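PDB 2ORY: lipase, which catalyses the hydrolysis of triacylglycerols as a cold-adapted bacterial lipase of the class 3 family, built on the alpha/beta hydrolase fold. Local coordinates for residues L305-A308 / A309-V313; S96-W100 / L101-F105; F65-F68 / N69-M72; S2-K5 / E6-M9. One frame throughout, in Å; residues are numbered along the deposited sequence.

Contacts 1 and 2 are buried, lie on helices 304-319 and 97-102 and touch each other, H312 of the first packing against I97 and W100 of the second at the probable catalytic site. Contact 1 relies on a glutamine pair, whereas contact 2 combines ring packing, an asparagine bond and two waters. Contacts 3 and 4 lie at the surface, on opposite sides of the chain's centre, and their chemistry is that of chain ends and bends: a beta turn bridged by water, and a helix N-terminus closed by a capping box. Contact 3 still reaches contact 2, through F68 against D99.

Contact 1: residues L305-A308 / A309-V313; sequences LVQA and AYQHV
With CG anti to the backbone N in Q307 (chi1 180°) and anti to the carbonyl carbon in Q311 (chi1 -64°), the two glutamine chains leave neighbouring turns of one helix, each bends at chi2, and they run side by side in the same direction. Their amides end nearly coplanar. Q311 NE2 donates to Q307 OE1 at 3.0 Å with an N-H...O angle of 168°, and each group lies in the plane of the other. Outside partners complete the buried amides: Q311 NE2 also donates to N296 O, Q307 NE2 donates to N298 O, and Q311 OE1 accepts from N233. Rotation of both amides is thereby fixed. The backbone carrying them is that of helix 304-319, with Q311 N bonded to Q307 O at 3.0 Å, while Q311 CG rests 3.2 Å from Q307 O. This helix carries the histidine of what is probably the Ser-His-Asp triad of the alpha/beta hydrolase fold. H312 bonds through ND1 to D236 and through NE2 to S174. One turn back, A308 O accepts from H312 N at 3.1 Å and touches H312 CB at 3.3 Å, where the histidine side chain leaves the helix.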
ATOM      1  N   LEU A 305     -18.552  -2.019  -9.588  1.00 22.50           N
ATOM      2  CA  LEU A 305     -17.964  -1.800  -8.262  1.00 21.48           C
ATOM      3  C   LEU A 305     -17.691  -3.088  -7.483  1.00 25.76           C
ATOM      4  O   LEU A 305     -16.723  -3.163  -6.725  1.00 22.60           O
ATOM      5  CB  LEU A 305     -18.864  -0.880  -7.439  1.00 18.24           C
ATOM      6  CG  LEU A 305     -18.981   0.538  -7.997  1.00 23.27           C
ATOM      7  CD1 LEU A 305     -19.893   1.358  -7.148  1.00 30.00           C
ATOM      8  CD2 LEU A 305     -17.629   1.185  -8.043  1.00 28.98           C
ATOM      9  N   VAL A 306     -18.548  -4.094  -7.655  1.00 21.51           N
ATOM     10  CA  VAL A 306     -18.370  -5.355  -6.960  1.00 21.44           C
ATOM     11  C   VAL A 306     -17.181  -6.100  -7.586  1.00 25.93           C
ATOM     12  O   VAL A 306     -16.303  -6.610  -6.881  1.00 24.63           O
ATOM     13  CB  VAL A 306     -19.685  -6.214  -7.032  1.00 27.82           C
ATOM     14  CG1 VAL A 306     -19.515  -7.513  -6.252  1.00 18.99           C
ATOM     15  CG2 VAL A 306     -20.871  -5.418  -6.454  1.00 17.42           C
ATOM     16  N   GLN A 307     -17.147  -6.141  -8.916  1.00 25.09           N
ATOM     17  CA  GLN A 307     -16.061  -6.790  -9.653  1.00 25.92           C
ATOM     18  C   GLN A 307     -14.727  -6.102  -9.306  1.00 26.15           C
ATOM     19  O   GLN A 307     -13.686  -6.746  -9.179  1.00 27.69           O
ATOM     20  CB  GLN A 307     -16.320  -6.649 -11.159  1.00 23.22           C
ATOM     21  CG  GLN A 307     -15.262  -7.272 -12.048  1.00 26.87           C
ATOM     22  CD  GLN A 307     -15.350  -8.783 -12.079  1.00 29.96           C
ATOM     23  OE1 GLN A 307     -14.357  -9.481 -11.889  1.00 27.39           O
ATOM     24  NE2 GLN A 307     -16.554  -9.297 -12.322  1.00 32.59           N
ATOM     25  N   ALA A 308     -14.781  -4.784  -9.161  1.00 26.27           N
ATOM     26  CA  ALA A 308     -13.605  -3.988  -8.854  1.00 25.86           C
ATOM     27  C   ALA A 308     -13.081  -4.276  -7.450  1.00 25.98           C
ATOM     28  O   ALA A 308     -11.865  -4.341  -7.227  1.00 23.99           O
ATOM     29  CB  ALA A 308     -13.934  -2.500  -9.012  1.00 24.26           C
ATOM     30  N   ALA A 309     -13.995  -4.446  -6.500  1.00 22.91           N
ATOM     31  CA  ALA A 309     -13.592  -4.746  -5.129  1.00 23.43           C
ATOM     32  C   ALA A 309     -12.999  -6.142  -5.044  1.00 23.53           C
ATOM     33  O   ALA A 309     -12.097  -6.407  -4.240  1.00 27.82           O
ATOM     34  CB  ALA A 309     -14.794  -4.635  -4.166  1.00 20.52           C
ATOM     35  N   TYR A 310     -13.509  -7.044  -5.869  1.00 26.16           N
ATOM     36  CA  TYR A 310     -13.040  -8.424  -5.851  1.00 23.29           C
ATOM     37  C   TYR A 310     -11.623  -8.484  -6.382  1.00 23.75           C
ATOM     38  O   TYR A 310     -10.747  -9.078  -5.763  1.00 23.14           O
ATOM     39  CB  TYR A 310     -13.942  -9.307  -6.721  1.00 26.13           C
ATOM     40  CG  TYR A 310     -13.482 -10.751  -6.804  1.00 26.60           C
ATOM     41  CD1 TYR A 310     -13.853 -11.673  -5.834  1.00 22.96           C
ATOM     42  CD2 TYR A 310     -12.646 -11.184  -7.837  1.00 27.57           C
ATOM     43  CE1 TYR A 310     -13.407 -12.992  -5.879  1.00 26.87           C
ATOM     44  CE2 TYR A 310     -12.188 -12.519  -7.900  1.00 26.34           C
ATOM     45  CZ  TYR A 310     -12.578 -13.411  -6.910  1.00 31.23           C
ATOM     46  OH  TYR A 310     -12.153 -14.727  -6.938  1.00 33.12           O
ATOM     47  N   GLN A 311     -11.414  -7.850  -7.532  1.00 22.55           N
ATOM     48  CA  GLN A 311     -10.111  -7.852  -8.166  1.00 25.31           C
ATOM     49  C   GLN A 311      -9.045  -7.180  -7.305  1.00 25.69           C
ATOM     50  O   GLN A 311      -7.892  -7.615  -7.296  1.00 25.27           O
ATOM     51  CB  GLN A 311     -10.179  -7.169  -9.530  1.00 16.78           C
ATOM     52  CG  GLN A 311     -11.059  -7.864 -10.565  1.00 23.40           C
ATOM     53  CD  GLN A 311     -10.549  -9.243 -10.964  1.00 27.66           C
ATOM     54  OE1 GLN A 311      -9.348  -9.515 -10.904  1.00 29.49           O
ATOM     55  NE2 GLN A 311     -11.463 -10.116 -11.389  1.00 22.66           N
ATOM     56  N   HIS A 312      -9.441  -6.138  -6.575  1.00 22.97           N
ATOM     57  CA  HIS A 312      -8.513  -5.383  -5.731  1.00 22.90           C
ATOM     58  C   HIS A 312      -8.131  -6.079  -4.445  1.00 24.34           C
ATOM     59  O   HIS A 312      -6.973  -6.024  -4.016  1.00 21.83           O
ATOM     60  CB  HIS A 312      -9.122  -4.029  -5.392  1.00 22.40           C
ATOM     61  CG  HIS A 312      -8.187  -3.091  -4.690  1.00 27.89           C
ATOM     62  ND1 HIS A 312      -6.930  -2.797  -5.171  1.00 23.68           N
ATOM     63  CD2 HIS A 312      -8.366  -2.305  -3.602  1.00 21.95           C
ATOM     64  CE1 HIS A 312      -6.379  -1.865  -4.414  1.00 26.29           C
ATOM     65  NE2 HIS A 312      -7.230  -1.548  -3.457  1.00 29.05           N
ATOM     66  N   VAL A 313      -9.102  -6.741  -3.832  1.00 20.93           N
ATOM     67  CA  VAL A 313      -8.864  -7.387  -2.555  1.00 25.04           C
ATOM     68  C   VAL A 313      -8.686  -8.881  -2.643  1.00 27.95           C
ATOM     69  O   VAL A 313      -7.727  -9.419  -2.092  1.00 27.79           O
ATOM     70  CB  VAL A 313     -10.011  -7.062  -1.576  1.00 24.50           C
ATOM     71  CG1 VAL A 313      -9.769  -7.700  -0.212  1.00 31.47           C
ATOM     72  CG2 VAL A 313     -10.112  -5.574  -1.431  1.00 26.33           C
TER

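Contact 2: residues S96-W100 / L101-F105; sequences SISDW and LFNDF
The indole of W100 has L101 laid over one face: L101 CB stands 3.9 Å from the centroid of the six-membered ring and 17° off its normal, a CH-pi contact, and I97 O lies above the same face, toward the rim. This overlap between sequence neighbours depends on W100 CG being turned between its own backbone N and carbonyl carbon (chi1 66°). The phenyl ring of F102 meets S98 obliquely, with F102 CD2 3.6 Å from S98 OG. N103 presents its flat amide to the backbone, ND2 donating to S98 O at 2.8 Å with the acceptor close to the amide plane. S98 O also takes a weak bond from N103 N, so N103 closes over the last turn of the short helix. A water donates to S98 OG and to D99 OD1, and weakly accepts from N103 ND2. A second water links W100 O with D104 OD1, which S128 also holds. I97 and L101 run alongside each other, I97 CG2 meeting L101 CD2 at 3.6 Å. Helix 97-102 packs against two others: S98, F102 and N103 touch helix 265-278, where Q267 bonds S98 OG, while I97 and W100 touch H312 and S98 touches L305 on helix 304-319, with W100 also reaching S174 on the probable nucleophile elbow.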
ATOM      1  N   SER A  96     -14.152   0.033  -1.004  1.00 22.11           N
ATOM      2  CA  SER A  96     -14.919   1.161  -1.512  1.00 23.49           C
ATOM      3  C   SER A  96     -14.112   2.046  -2.444  1.00 22.71           C
ATOM      4  O   SER A  96     -14.071   3.265  -2.275  1.00 25.06           O
ATOM      5  CB  SER A  96     -15.426   1.988  -0.334  1.00 30.42           C
ATOM      6  OG  SER A  96     -16.241   1.190   0.497  1.00 33.56           O
ATOM      7  N   ILE A  97     -13.511   1.439  -3.459  1.00 19.14           N
ATOM      8  CA  ILE A  97     -12.678   2.168  -4.403  1.00 23.75           C
ATOM      9  C   ILE A  97     -13.241   3.485  -4.953  1.00 20.42           C
ATOM     10  O   ILE A  97     -12.533   4.495  -4.987  1.00 21.36           O
ATOM     11  CB  ILE A  97     -12.260   1.231  -5.606  1.00 23.72           C
ATOM     12  CG1 ILE A  97     -11.462   0.039  -5.081  1.00 18.82           C
ATOM     13  CG2 ILE A  97     -11.414   1.996  -6.619  1.00 16.14           C
ATOM     14  CD1 ILE A  97     -11.350  -1.094  -6.075  1.00 22.80           C
ATOM     15  N   SER A  98     -14.501   3.491  -5.377  1.00 18.31           N
ATOM     16  CA  SER A  98     -15.084   4.703  -5.965  1.00 16.63           C
ATOM     17  C   SER A  98     -15.079   5.880  -4.989  1.00 19.95           C
ATOM     18  O   SER A  98     -14.938   7.028  -5.394  1.00 17.79           O
ATOM     19  CB  SER A  98     -16.518   4.421  -6.452  1.00 13.34           C
ATOM     20  OG  SER A  98     -17.038   5.509  -7.186  1.00 20.64           O
ATOM     21  N   ASP A  99     -15.213   5.585  -3.702  1.00 22.49           N
ATOM     22  CA  ASP A  99     -15.231   6.633  -2.690  1.00 20.78           C
ATOM     23  C   ASP A  99     -13.851   7.171  -2.319  1.00 22.74           C
ATOM     24  O   ASP A  99     -13.642   8.375  -2.406  1.00 21.39           O
ATOM     25  CB  ASP A  99     -15.953   6.164  -1.421  1.00 16.41           C
ATOM     26  CG  ASP A  99     -17.450   5.906  -1.657  1.00 23.49           C
ATOM     27  OD1 ASP A  99     -17.908   6.063  -2.809  1.00 22.41           O
ATOM     28  OD2 ASP A  99     -18.165   5.544  -0.701  1.00 18.65           O
ATOM     29  N   TRP A 100     -12.920   6.306  -1.903  1.00 25.84           N
ATOM     30  CA  TRP A 100     -11.597   6.793  -1.513  1.00 24.64           C
ATOM     31  C   TRP A 100     -10.636   7.075  -2.669  1.00 26.36           C
ATOM     32  O   TRP A 100      -9.693   7.847  -2.506  1.00 25.30           O
ATOM     33  CB  TRP A 100     -10.928   5.850  -0.500  1.00 23.68           C
ATOM     34  CG  TRP A 100     -10.586   4.492  -1.021  1.00 26.16           C
ATOM     35  CD1 TRP A 100     -11.346   3.362  -0.915  1.00 22.44           C
ATOM     36  CD2 TRP A 100      -9.416   4.123  -1.783  1.00 26.47           C
ATOM     37  NE1 TRP A 100     -10.731   2.319  -1.565  1.00 23.94           N
ATOM     38  CE2 TRP A 100      -9.550   2.753  -2.106  1.00 26.81           C
ATOM     39  CE3 TRP A 100      -8.278   4.816  -2.221  1.00 24.38           C
ATOM     40  CZ2 TRP A 100      -8.576   2.057  -2.856  1.00 25.38           C
ATOM     41  CZ3 TRP A 100      -7.311   4.118  -2.962  1.00 24.18           C
ATOM     42  CH2 TRP A 100      -7.473   2.755  -3.270  1.00 23.92           C
ATOM     43  N   LEU A 101     -10.871   6.473  -3.834  1.00 24.66           N
ATOM     44  CA  LEU A 101     -10.000   6.703  -4.986  1.00 23.34           C
ATOM     45  C   LEU A 101     -10.591   7.705  -6.004  1.00 23.48           C
ATOM     46  O   LEU A 101     -10.020   8.768  -6.234  1.00 23.92           O
ATOM     47  CB  LEU A 101      -9.682   5.367  -5.679  1.00 23.63           C
ATOM     48  CG  LEU A 101      -8.813   5.491  -6.939  1.00 30.81           C
ATOM     49  CD1 LEU A 101      -7.405   5.913  -6.528  1.00 28.55           C
ATOM     50  CD2 LEU A 101      -8.774   4.165  -7.695  1.00 23.89           C
ATOM     51  N   PHE A 102     -11.731   7.383  -6.607  1.00 18.87           N
ATOM     52  CA  PHE A 102     -12.339   8.296  -7.580  1.00 27.67           C
ATOM     53  C   PHE A 102     -12.662   9.700  -7.035  1.00 27.23           C
ATOM     54  O   PHE A 102     -12.563  10.679  -7.758  1.00 25.26           O
ATOM     55  CB  PHE A 102     -13.635   7.710  -8.151  1.00 26.10           C
ATOM     56  CG  PHE A 102     -13.442   6.515  -9.039  1.00 24.49           C
ATOM     57  CD1 PHE A 102     -12.206   5.899  -9.159  1.00 31.79           C
ATOM     58  CD2 PHE A 102     -14.518   6.006  -9.758  1.00 29.90           C
ATOM     59  CE1 PHE A 102     -12.039   4.795  -9.982  1.00 33.04           C
ATOM     60  CE2 PHE A 102     -14.368   4.903 -10.585  1.00 32.80           C
ATOM     61  CZ  PHE A 102     -13.119   4.294 -10.697  1.00 35.10           C
ATOM     62  N   ASN A 103     -13.072   9.799  -5.777  1.00 26.23           N
ATOM     63  CA  ASN A 103     -13.412  11.108  -5.224  1.00 29.97           C
ATOM     64  C   ASN A 103     -12.260  11.842  -4.525  1.00 29.97           C
ATOM     65  O   ASN A 103     -12.490  12.743  -3.720  1.00 30.78           O
ATOM     66  CB  ASN A 103     -14.594  10.974  -4.261  1.00 23.94           C
ATOM     67  CG  ASN A 103     -15.895  10.748  -4.977  1.00 24.72           C
ATOM     68  OD1 ASN A 103     -16.626  11.693  -5.284  1.00 16.26           O
ATOM     69  ND2 ASN A 103     -16.190   9.489  -5.267  1.00 18.28           N
ATOM     70  N   ASP A 104     -11.026  11.473  -4.842  1.00 30.93           N
ATOM     71  CA  ASP A 104      -9.859  12.121  -4.234  1.00 31.34           C
ATOM     72  C   ASP A 104      -9.560  13.519  -4.822  1.00 31.86           C
ATOM     73  O   ASP A 104      -8.985  13.641  -5.902  1.00 32.32           O
ATOM     74  CB  ASP A 104      -8.646  11.215  -4.411  1.00 32.06           C
ATOM     75  CG  ASP A 104      -7.452  11.675  -3.611  1.00 37.39           C
ATOM     76  OD1 ASP A 104      -6.449  10.927  -3.586  1.00 38.86           O
ATOM     77  OD2 ASP A 104      -7.508  12.770  -3.011  1.00 35.49           O
ATOM     78  N   PHE A 105      -9.938  14.569  -4.104  1.00 30.87           N
ATOM     79  CA  PHE A 105      -9.710  15.935  -4.570  1.00 37.15           C
ATOM     80  C   PHE A 105      -8.232  16.266  -4.602  1.00 35.54           C
ATOM     81  O   PHE A 105      -7.772  17.012  -5.456  1.00 39.68           O
ATOM     82  CB  PHE A 105     -10.341  16.953  -3.619  1.00 42.96           C
ATOM     83  CG  PHE A 105     -11.762  17.288  -3.914  1.00 44.78           C
ATOM     84  CD1 PHE A 105     -12.780  16.393  -3.624  1.00 43.41           C
ATOM     85  CD2 PHE A 105     -12.087  18.537  -4.431  1.00 46.01           C
ATOM     86  CE1 PHE A 105     -14.103  16.739  -3.837  1.00 43.20           C
ATOM     87  CE2 PHE A 105     -13.406  18.894  -4.649  1.00 50.10           C
ATOM     88  CZ  PHE A 105     -14.418  17.994  -4.351  1.00 49.46           C
TER
HETATM   89  O   HOH W   1     -18.230   7.175  -5.445  1.00 25.12           O
HETATM   90  O   HOH W   2      -7.191   8.353  -3.213  1.00 23.51           O

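Contact 3: residues F65-F68 / N69-M72; sequences FTIF and NDAM
D70 N donates to I67 O at 2.8 Å, almost straight, with an N-H...O angle of 166°, although the modelled place of I67 O is somewhat doubtful. Water supplies two further bridges. One molecule accepts from N69 N at 3.0 Å and lies 2.9 Å from T66 OG1, tying the residue before the bend to its far corner. The other donates to F68 O at 3.0 Å and to D70 O at 2.6 Å, linking the two carbonyls. F68 O is also bonded by T92 OG1 and K175 NZ, so this carbonyl has three partners, the water, T92 and K175, although the residue itself is exposed. Residues I67 to D70 form a type I beta turn, closed by the D70 N to I67 O bond, a corner near the start of strand 66-78 where the chain changes direction. Beyond it the strand joins two hairpins of the central sheet: A71 pairs with Y61 on strand 52-63, and M72 with R90 on strand 84-90. Van der Waals contacts make up the rest. D70 CG is anti to its carbonyl carbon (chi1 -82°), which swings the carboxylate back across the bend, where it meets I67 at a slant. D70 OD2 touches I67 CB at 3.3 Å, and the D70 side chain also leans on T62 of the adjacent strand. The ring of F68 leads away from the turn to helix 97-102, where F68 CZ meets D99 CB at 3.5 Å.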
ATOM      1  N   PHE A  65     -16.230  10.047  12.721  1.00 26.76           N
ATOM      2  CA  PHE A  65     -16.985  10.658  11.622  1.00 23.93           C
ATOM      3  C   PHE A  65     -16.280  10.839  10.286  1.00 26.46           C
ATOM      4  O   PHE A  65     -16.722  11.634   9.444  1.00 26.80           O
ATOM      5  CB  PHE A  65     -17.576  11.991  12.090  1.00 22.48           C
ATOM      6  CG  PHE A  65     -18.475  11.860  13.301  1.00 21.85           C
ATOM      7  CD1 PHE A  65     -18.283  12.664  14.412  1.00 20.53           C
ATOM      8  CD2 PHE A  65     -19.508  10.926  13.322  1.00 20.74           C
ATOM      9  CE1 PHE A  65     -19.113  12.540  15.534  1.00 21.84           C
ATOM     10  CE2 PHE A  65     -20.340  10.792  14.436  1.00 22.74           C
ATOM     11  CZ  PHE A  65     -20.135  11.608  15.545  1.00 21.50           C
ATOM     12  N   THR A  66     -15.186  10.104  10.099  1.00 27.17           N
ATOM     13  CA  THR A  66     -14.432  10.118   8.848  1.00 27.74           C
ATOM     14  C   THR A  66     -13.519   8.883   8.808  1.00 28.26           C
ATOM     15  O   THR A  66     -12.943   8.495   9.830  1.00 25.70           O
ATOM     16  CB  THR A  66     -13.588  11.393   8.685  1.00 29.63           C
ATOM     17  OG1 THR A  66     -12.819  11.290   7.476  1.00 30.61           O
ATOM     18  CG2 THR A  66     -12.640  11.597   9.888  1.00 29.46           C
ATOM     19  N   ILE A  67     -13.415   8.252   7.640  1.00 21.88           N
ATOM     20  CA  ILE A  67     -12.579   7.064   7.492  1.00 22.89           C
ATOM     21  C   ILE A  67     -11.711   7.118   6.243  1.00 22.77           C
ATOM     22  O   ILE A  67     -10.710   6.407   6.152  1.00 22.62           O
ATOM     23  CB  ILE A  67     -13.413   5.761   7.381  1.00 24.15           C
ATOM     24  CG1 ILE A  67     -14.099   5.721   6.015  1.00 27.57           C
ATOM     25  CG2 ILE A  67     -14.468   5.678   8.511  1.00 25.87           C
ATOM     26  CD1 ILE A  67     -14.679   4.374   5.677  1.00 31.40           C
ATOM     27  N   PHE A  68     -12.095   7.957   5.284  1.00 21.18           N
ATOM     28  CA  PHE A  68     -11.365   8.050   4.036  1.00 23.77           C
ATOM     29  C   PHE A  68      -9.873   8.244   4.208  1.00 25.73           C
ATOM     30  O   PHE A  68      -9.112   7.855   3.337  1.00 26.66           O
ATOM     31  CB  PHE A  68     -11.919   9.176   3.158  1.00 24.81           C
ATOM     32  CG  PHE A  68     -13.249   8.863   2.516  1.00 31.99           C
ATOM     33  CD1 PHE A  68     -13.837   9.770   1.639  1.00 29.97           C
ATOM     34  CD2 PHE A  68     -13.928   7.670   2.796  1.00 34.49           C
ATOM     35  CE1 PHE A  68     -15.080   9.507   1.050  1.00 33.96           C
ATOM     36  CE2 PHE A  68     -15.175   7.396   2.209  1.00 29.67           C
ATOM     37  CZ  PHE A  68     -15.751   8.316   1.337  1.00 23.74           C
ATOM     38  N   ASN A  69      -9.446   8.837   5.323  1.00 24.81           N
ATOM     39  CA  ASN A  69      -8.015   9.073   5.523  1.00 22.23           C
ATOM     40  C   ASN A  69      -7.405   8.214   6.605  1.00 23.79           C
ATOM     41  O   ASN A  69      -6.327   8.519   7.096  1.00 24.91           O
ATOM     42  CB  ASN A  69      -7.763  10.540   5.843  1.00 20.96           C
ATOM     43  CG  ASN A  69      -8.301  11.449   4.768  1.00 31.84           C
ATOM     44  OD1 ASN A  69      -7.876  11.371   3.607  1.00 28.52           O
ATOM     45  ND2 ASN A  69      -9.259  12.306   5.132  1.00 26.09           N
ATOM     46  N   ASP A  70      -8.107   7.150   6.984  1.00 24.04           N
ATOM     47  CA  ASP A  70      -7.605   6.236   7.999  1.00 25.91           C
ATOM     48  C   ASP A  70      -6.252   5.705   7.551  1.00 23.56           C
ATOM     49  O   ASP A  70      -5.979   5.615   6.355  1.00 17.50           O
ATOM     50  CB  ASP A  70      -8.562   5.057   8.192  1.00 23.96           C
ATOM     51  CG  ASP A  70      -9.733   5.389   9.107  1.00 26.79           C
ATOM     52  OD1 ASP A  70      -9.629   6.343   9.899  1.00 30.11           O
ATOM     53  OD2 ASP A  70     -10.752   4.677   9.046  1.00 34.54           O
ATOM     54  N   ALA A  71      -5.399   5.361   8.502  1.00 23.59           N
ATOM     55  CA  ALA A  71      -4.088   4.817   8.152  1.00 28.27           C
ATOM     56  C   ALA A  71      -3.515   4.053   9.324  1.00 28.91           C
ATOM     57  O   ALA A  71      -3.898   4.291  10.474  1.00 27.82           O
ATOM     58  CB  ALA A  71      -3.156   5.926   7.757  1.00 29.57           C
ATOM     59  N   MET A  72      -2.600   3.135   9.028  1.00 28.22           N
ATOM     60  CA  MET A  72      -1.959   2.329  10.062  1.00 27.87           C
ATOM     61  C   MET A  72      -0.596   1.837   9.595  1.00 27.15           C
ATOM     62  O   MET A  72      -0.422   1.488   8.427  1.00 22.41           O
ATOM     63  CB  MET A  72      -2.820   1.115  10.424  1.00 25.90           C
ATOM     64  CG  MET A  72      -2.309   0.331  11.650  1.00 31.26           C
ATOM     65  SD  MET A  72      -0.963  -0.881  11.320  1.00 34.07           S
ATOM     66  CE  MET A  72      -1.895  -2.351  11.128  1.00 26.76           C
TER
HETATM   67  O   HOH W   3     -10.326   9.899   8.030  1.00 24.88           O
HETATM   68  O   HOH W   4      -6.554   6.488   3.951  1.00 19.38           O

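Contact 4: residues S2-K5 / E6-M9; sequences SYTK and EQLM
T4 is extended (psi 170°) just before the chain enters helix 5-15, which sets its side chain facing the amide of Q7 one turn on. OG1 of T4 is rotated between its own backbone N and carbonyl carbon (chi1 68°), and from there it accepts from Q7 N at 3.1 Å. The return bond comes from the glutamine side chain: T4 N donates to Q7 OE1 at 2.7 Å, with an N-H...O angle of 172°, meeting a lone pair in the carbonyl plane. The two reciprocal bonds make a capping box, with T4 as N-cap, and give acceptors to the N-H groups of T4 and Q7, at a helix start where no preceding turn offers its carbonyls. The chains cross closely here, Q7 CG resting 3.1 Å from T4 OG1. Q7 NE2 donates to M320 O, so both ends of its amide are held. Regular helix bonds then begin, L8 N donating to T4 O and M9 N to K5 O, each pair 2.9 Å apart. M9 CG packs on K5 O at 3.3 Å, and the side chain continues onto strands 166-173 and 199-206, where K5 also touches. Ahead of the cap, Y3 touches K45 and P46, its hydroxyl bonded to D325.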
ATOM      1  N   SER A   2       9.534 -22.376   0.957  1.00 53.35           N
ATOM      2  CA  SER A   2       8.227 -22.655   0.290  1.00 54.32           C
ATOM      3  C   SER A   2       7.468 -21.376  -0.119  1.00 53.30           C
ATOM      4  O   SER A   2       6.923 -21.310  -1.229  1.00 56.94           O
ATOM      5  CB  SER A   2       7.360 -23.546   1.198  1.00 53.71           C
ATOM      6  OG  SER A   2       7.330 -23.073   2.538  1.00 57.23           O
ATOM      7  N   TYR A   3       7.425 -20.369   0.757  1.00 44.54           N
ATOM      8  CA  TYR A   3       6.759 -19.107   0.423  1.00 42.14           C
ATOM      9  C   TYR A   3       7.788 -18.127  -0.124  1.00 39.20           C
ATOM     10  O   TYR A   3       8.856 -17.977   0.448  1.00 41.04           O
ATOM     11  CB  TYR A   3       6.107 -18.468   1.655  1.00 40.74           C
ATOM     12  CG  TYR A   3       4.984 -19.272   2.256  1.00 43.40           C
ATOM     13  CD1 TYR A   3       5.234 -20.228   3.239  1.00 44.06           C
ATOM     14  CD2 TYR A   3       3.675 -19.102   1.818  1.00 42.70           C
ATOM     15  CE1 TYR A   3       4.206 -20.997   3.775  1.00 47.10           C
ATOM     16  CE2 TYR A   3       2.639 -19.866   2.345  1.00 46.87           C
ATOM     17  CZ  TYR A   3       2.912 -20.812   3.324  1.00 49.75           C
ATOM     18  OH  TYR A   3       1.891 -21.575   3.849  1.00 52.77           O
ATOM     19  N   THR A   4       7.486 -17.461  -1.231  1.00 36.19           N
ATOM     20  CA  THR A   4       8.436 -16.490  -1.762  1.00 35.24           C
ATOM     21  C   THR A   4       8.370 -15.201  -0.921  1.00 35.32           C
ATOM     22  O   THR A   4       7.471 -15.026  -0.086  1.00 27.86           O
ATOM     23  CB  THR A   4       8.111 -16.123  -3.217  1.00 37.21           C
ATOM     24  OG1 THR A   4       6.879 -15.391  -3.251  1.00 32.18           O
ATOM     25  CG2 THR A   4       7.975 -17.394  -4.078  1.00 34.59           C
ATOM     26  N   LYS A   5       9.327 -14.309  -1.149  1.00 28.64           N
ATOM     27  CA  LYS A   5       9.388 -13.046  -0.436  1.00 35.60           C
ATOM     28  C   LYS A   5       8.114 -12.253  -0.724  1.00 32.32           C
ATOM     29  O   LYS A   5       7.513 -11.689   0.179  1.00 30.09           O
ATOM     30  CB  LYS A   5      10.618 -12.250  -0.884  1.00 37.82           C
ATOM     31  CG  LYS A   5      10.834 -10.919  -0.166  1.00 42.60           C
ATOM     32  CD  LYS A   5      12.079 -10.216  -0.717  1.00 45.32           C
ATOM     33  CE  LYS A   5      12.268  -8.836  -0.118  1.00 47.93           C
ATOM     34  NZ  LYS A   5      12.471  -8.947   1.336  1.00 52.85           N
ATOM     35  N   GLU A   6       7.701 -12.242  -1.987  1.00 31.60           N
ATOM     36  CA  GLU A   6       6.503 -11.521  -2.400  1.00 34.47           C
ATOM     37  C   GLU A   6       5.256 -12.036  -1.701  1.00 31.62           C
ATOM     38  O   GLU A   6       4.410 -11.251  -1.274  1.00 32.53           O
ATOM     39  CB  GLU A   6       6.335 -11.611  -3.916  1.00 33.72           C
ATOM     40  CG  GLU A   6       7.491 -10.995  -4.650  1.00 42.49           C
ATOM     41  CD  GLU A   6       8.479 -12.017  -5.159  1.00 49.88           C
ATOM     42  OE1 GLU A   6       8.992 -12.855  -4.372  1.00 48.23           O
ATOM     43  OE2 GLU A   6       8.741 -11.963  -6.376  1.00 55.72           O
ATOM     44  N   GLN A   7       5.142 -13.354  -1.594  1.00 28.14           N
ATOM     45  CA  GLN A   7       4.007 -13.974  -0.920  1.00 30.28           C
ATOM     46  C   GLN A   7       4.032 -13.626   0.569  1.00 31.39           C
ATOM     47  O   GLN A   7       2.991 -13.425   1.199  1.00 32.39           O
ATOM     48  CB  GLN A   7       4.058 -15.494  -1.081  1.00 28.47           C
ATOM     49  CG  GLN A   7       3.964 -15.959  -2.518  1.00 34.94           C
ATOM     50  CD  GLN A   7       4.073 -17.461  -2.620  1.00 40.38           C
ATOM     51  OE1 GLN A   7       5.115 -18.041  -2.317  1.00 39.66           O
ATOM     52  NE2 GLN A   7       2.990 -18.103  -3.034  1.00 36.53           N
ATOM     53  N   LEU A   8       5.228 -13.550   1.131  1.00 28.36           N
ATOM     54  CA  LEU A   8       5.345 -13.230   2.538  1.00 29.03           C
ATOM     55  C   LEU A   8       4.873 -11.822   2.794  1.00 27.13           C
ATOM     56  O   LEU A   8       4.092 -11.593   3.705  1.00 37.39           O
ATOM     57  CB  LEU A   8       6.785 -13.387   3.011  1.00 27.89           C
ATOM     58  CG  LEU A   8       7.017 -13.093   4.492  1.00 30.75           C
ATOM     59  CD1 LEU A   8       6.215 -14.068   5.344  1.00 31.35           C
ATOM     60  CD2 LEU A   8       8.500 -13.227   4.796  1.00 34.26           C
ATOM     61  N   MET A   9       5.350 -10.876   1.995  1.00 30.14           N
ATOM     62  CA  MET A   9       4.947  -9.483   2.135  1.00 27.98           C
ATOM     63  C   MET A   9       3.439  -9.281   1.869  1.00 25.21           C
ATOM     64  O   MET A   9       2.833  -8.347   2.387  1.00 26.46           O
ATOM     65  CB  MET A   9       5.774  -8.604   1.191  1.00 25.05           C
ATOM     66  CG  MET A   9       7.282  -8.604   1.463  1.00 28.43           C
ATOM     67  SD  MET A   9       7.781  -8.309   3.176  1.00 25.99           S
ATOM     68  CE  MET A   9       7.569  -6.657   3.304  1.00 41.99           C
TER